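Local structure of protein SSD1 (Saccharomyces cerevisiae S288C, 7AM1) at residues G388-H402 and A447-L460. The protein binds mRNA untranslated regions and represses translation as a non-enzymatic pseudonuclease of the RNase II family, and is implicated in control of the G1 phase of the cell cycle. Residues are numbered along the deposited sequence; the frame is centred on the assembly and turned at random.
Sequences GTLELGCHVVDVTSH and ATLSVVYTLDSSTL
H395 and S450 face each other across neighbouring antiparallel strands of the RNB-domain sheet, where ND1 of the imidazole meets OG of the serine at 2.7 Å. The hydroxyl lies at the ring edge, in plane, on a nearly straight bond (172°) that either partner could donate. With CG beside the backbone N (chi1 -44°), the ring turns back over G393, whose carbonyl carbon lies over one face, offset toward the rim. NE2 bonds to H381 on the next strand and S450 OG to S470, so a polar chain crosses four strands, and bonds at both ring nitrogens should hold the imidazole's rotation.

Along the backbone, paired N-H...O bonds join L390 to L455, L392 to Y453, C394 to V451 and V396 to L449. Beyond them, D398 N reaches A447 O at 2.9 Å, and at the far end S457 N bonds to G388 O. D398 OD2, salt-bridged to R355, lies 3.4 Å from L449 CD2, the two side chains meeting obliquely.

On the face shared with H395, the extended chain of E391 crosses V452, CG to CG1 at 3.4 Å, while OE2 bonds to H381. The opposite face is largely apolar and packs on helices 544-568 and 668-681; Y453 OH bonds to T559 on the former. There L392 CD2 approaches Y453 CD2 at 4.3 Å, and C394 SG comes to the edge of the tyrosine ring, 4.1 Å from CE2.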
# COMPACT_ATOMS: atom_id res chain seq x y z
N GLY A 388 13.22 7.48 41.49
CA GLY A 388 13.72 6.40 40.66
C GLY A 388 12.83 6.04 39.50
O GLY A 388 13.02 4.97 38.90
N THR A 389 11.85 6.87 39.17
CA THR A 389 10.96 6.60 38.05
C THR A 389 10.91 7.80 37.12
O THR A 389 11.10 8.95 37.54
CB THR A 389 9.53 6.28 38.53
OG1 THR A 389 8.90 7.47 39.00
CG2 THR A 389 9.55 5.24 39.64
N LEU A 390 10.66 7.52 35.85
CA LEU A 390 10.40 8.52 34.83
C LEU A 390 8.94 8.43 34.40
O LEU A 390 8.23 7.47 34.73
CB LEU A 390 11.32 8.34 33.62
CG LEU A 390 12.82 8.28 33.86
CD1 LEU A 390 13.56 8.08 32.54
CD2 LEU A 390 13.31 9.53 34.57
N GLU A 391 8.50 9.43 33.65
CA GLU A 391 7.14 9.49 33.14
C GLU A 391 7.17 9.87 31.67
O GLU A 391 7.79 10.87 31.30
CB GLU A 391 6.32 10.50 33.94
CG GLU A 391 4.96 10.81 33.36
CD GLU A 391 4.13 11.66 34.30
OE1 GLU A 391 3.88 11.20 35.44
OE2 GLU A 391 3.74 12.77 33.91
N LEU A 392 6.52 9.06 30.84
CA LEU A 392 6.31 9.38 29.43
C LEU A 392 4.81 9.64 29.25
O LEU A 392 4.00 8.72 29.40
CB LEU A 392 6.77 8.26 28.52
CG LEU A 392 6.56 8.55 27.03
CD1 LEU A 392 7.61 9.54 26.53
CD2 LEU A 392 6.56 7.28 26.20
N GLY A 393 4.45 10.89 28.97
CA GLY A 393 3.07 11.25 28.69
C GLY A 393 2.83 11.31 27.20
O GLY A 393 3.60 11.91 26.45
N CYS A 394 1.74 10.66 26.77
CA CYS A 394 1.37 10.58 25.36
C CYS A 394 -0.03 11.15 25.19
O CYS A 394 -0.99 10.61 25.74
CB CYS A 394 1.43 9.13 24.88
SG CYS A 394 3.03 8.35 25.23
N HIS A 395 -0.14 12.25 24.44
CA HIS A 395 -1.35 13.06 24.39
C HIS A 395 -1.88 13.11 22.96
O HIS A 395 -1.13 13.41 22.03
CB HIS A 395 -1.08 14.48 24.89
CG HIS A 395 -0.25 14.54 26.13
ND1 HIS A 395 -0.74 14.22 27.38
CD2 HIS A 395 1.05 14.89 26.32
CE1 HIS A 395 0.22 14.36 28.28
NE2 HIS A 395 1.32 14.77 27.66
N VAL A 396 -3.18 12.83 22.81
CA VAL A 396 -3.86 12.84 21.52
C VAL A 396 -5.02 13.83 21.59
O VAL A 396 -5.76 13.86 22.58
CB VAL A 396 -4.37 11.43 21.15
CG1 VAL A 396 -5.13 11.48 19.83
CG2 VAL A 396 -3.22 10.44 21.10
N VAL A 397 -5.17 14.63 20.53
CA VAL A 397 -6.30 15.56 20.46
C VAL A 397 -7.60 14.81 20.71
O VAL A 397 -7.86 13.77 20.10
CB VAL A 397 -6.31 16.28 19.11
CG1 VAL A 397 -7.58 17.11 18.97
CG2 VAL A 397 -5.09 17.16 18.96
N ASP A 398 -8.43 15.36 21.60
CA ASP A 398 -9.72 14.75 21.95
C ASP A 398 -10.78 15.27 20.98
O ASP A 398 -11.64 16.09 21.31
CB ASP A 398 -10.07 15.06 23.40
CG ASP A 398 -11.31 14.30 23.89
OD1 ASP A 398 -12.01 13.67 23.07
OD2 ASP A 398 -11.57 14.34 25.11
N VAL A 399 -10.68 14.78 19.74
CA VAL A 399 -11.50 15.30 18.65
C VAL A 399 -12.98 15.15 18.98
O VAL A 399 -13.77 16.08 18.76
CB VAL A 399 -11.16 14.58 17.33
CG1 VAL A 399 -12.01 15.13 16.19
CG2 VAL A 399 -9.69 14.74 16.98
N THR A 400 -13.38 13.99 19.50
CA THR A 400 -14.80 13.71 19.67
C THR A 400 -15.44 14.56 20.76
O THR A 400 -16.67 14.70 20.77
CB THR A 400 -15.05 12.22 19.96
OG1 THR A 400 -14.46 11.86 21.22
CG2 THR A 400 -14.47 11.35 18.85
N SER A 401 -14.65 15.14 21.66
CA SER A 401 -15.20 16.11 22.60
C SER A 401 -15.66 17.38 21.91
O SER A 401 -16.30 18.22 22.55
CB SER A 401 -14.18 16.44 23.69
OG SER A 401 -13.13 17.24 23.17
N HIS A 402 -15.34 17.56 20.62
CA HIS A 402 -15.79 18.71 19.85
C HIS A 402 -16.86 18.34 18.82
O HIS A 402 -17.22 19.18 18.00
CB HIS A 402 -14.61 19.36 19.14
CG HIS A 402 -13.57 19.91 20.06
ND1 HIS A 402 -12.49 19.17 20.50
CD2 HIS A 402 -13.44 21.13 20.63
CE1 HIS A 402 -11.74 19.91 21.29
NE2 HIS A 402 -12.30 21.11 21.39
N ALA A 447 -7.96 20.16 24.62
CA ALA A 447 -8.47 18.96 25.25
C ALA A 447 -7.87 17.74 24.57
O ALA A 447 -7.82 17.66 23.33
CB ALA A 447 -10.00 18.91 25.16
N THR A 448 -7.40 16.78 25.37
CA THR A 448 -6.69 15.63 24.84
C THR A 448 -7.12 14.37 25.59
O THR A 448 -7.78 14.43 26.63
CB THR A 448 -5.16 15.82 24.95
OG1 THR A 448 -4.83 16.30 26.26
CG2 THR A 448 -4.66 16.82 23.91
N LEU A 449 -6.77 13.22 25.02
CA LEU A 449 -6.82 11.94 25.70
C LEU A 449 -5.38 11.46 25.85
O LEU A 449 -4.63 11.44 24.87
CB LEU A 449 -7.65 10.92 24.92
CG LEU A 449 -9.13 11.24 24.67
CD1 LEU A 449 -9.82 10.13 23.87
CD2 LEU A 449 -9.87 11.48 25.98
N SER A 450 -4.99 11.11 27.06
CA SER A 450 -3.59 10.85 27.36
C SER A 450 -3.38 9.44 27.87
O SER A 450 -4.21 8.90 28.60
CB SER A 450 -3.05 11.86 28.39
OG SER A 450 -3.14 13.18 27.90
N VAL A 451 -2.24 8.86 27.49
CA VAL A 451 -1.72 7.63 28.06
C VAL A 451 -0.36 7.96 28.67
O VAL A 451 0.57 8.35 27.94
CB VAL A 451 -1.62 6.51 27.01
CG1 VAL A 451 -0.99 5.27 27.63
CG2 VAL A 451 -2.99 6.19 26.43
N VAL A 452 -0.25 7.83 29.99
CA VAL A 452 0.94 8.25 30.73
C VAL A 452 1.59 7.01 31.33
O VAL A 452 0.96 6.30 32.14
CB VAL A 452 0.60 9.28 31.81
CG1 VAL A 452 1.85 9.71 32.56
CG2 VAL A 452 -0.10 10.47 31.19
N TYR A 453 2.82 6.73 30.94
CA TYR A 453 3.56 5.58 31.45
C TYR A 453 4.52 6.05 32.54
O TYR A 453 5.25 7.03 32.35
CB TYR A 453 4.34 4.88 30.34
CG TYR A 453 3.47 4.40 29.19
CD1 TYR A 453 2.78 3.20 29.28
CD2 TYR A 453 3.34 5.15 28.02
CE1 TYR A 453 1.99 2.76 28.24
CE2 TYR A 453 2.55 4.71 26.98
CZ TYR A 453 1.88 3.51 27.09
OH TYR A 453 1.08 3.07 26.06
N THR A 454 4.53 5.34 33.66
CA THR A 454 5.54 5.49 34.70
C THR A 454 6.59 4.40 34.50
O THR A 454 6.24 3.22 34.41
CB THR A 454 4.93 5.40 36.10
OG1 THR A 454 4.00 6.48 36.29
CG2 THR A 454 6.00 5.49 37.16
N LEU A 455 7.85 4.80 34.38
CA LEU A 455 8.92 3.89 33.99
C LEU A 455 9.99 3.82 35.07
O LEU A 455 10.30 4.83 35.72
CB LEU A 455 9.58 4.34 32.68
CG LEU A 455 8.63 4.71 31.54
CD1 LEU A 455 9.42 5.26 30.37
CD2 LEU A 455 7.81 3.51 31.11
N ASP A 456 10.57 2.64 35.24
CA ASP A 456 11.78 2.53 36.05
C ASP A 456 12.89 3.34 35.39
O ASP A 456 13.21 3.13 34.22
CB ASP A 456 12.20 1.07 36.20
CG ASP A 456 13.41 0.90 37.10
OD1 ASP A 456 14.48 1.45 36.76
OD2 ASP A 456 13.28 0.23 38.15
N SER A 457 13.49 4.25 36.15
CA SER A 457 14.46 5.18 35.58
C SER A 457 15.74 4.51 35.11
O SER A 457 16.52 5.15 34.39
CB SER A 457 14.80 6.27 36.59
OG SER A 457 13.66 7.05 36.89
N SER A 458 16.00 3.26 35.48
CA SER A 458 17.21 2.56 35.08
C SER A 458 16.99 1.52 34.00
O SER A 458 17.80 1.42 33.08
CB SER A 458 17.86 1.89 36.29
OG SER A 458 18.26 2.86 37.24
N THR A 459 15.91 0.74 34.10
CA THR A 459 15.58 -0.28 33.11
C THR A 459 14.53 0.19 32.11
O THR A 459 14.34 -0.47 31.08
CB THR A 459 15.07 -1.55 33.79
OG1 THR A 459 13.81 -1.27 34.42
CG2 THR A 459 16.06 -2.03 34.84
N LEU A 460 13.82 1.28 32.40
CA LEU A 460 12.71 1.78 31.60
C LEU A 460 11.54 0.80 31.52
O LEU A 460 10.66 0.95 30.67
CB LEU A 460 13.18 2.15 30.19
CG LEU A 460 14.22 3.28 30.13
CD1 LEU A 460 14.51 3.64 28.67
CD2 LEU A 460 13.77 4.51 30.92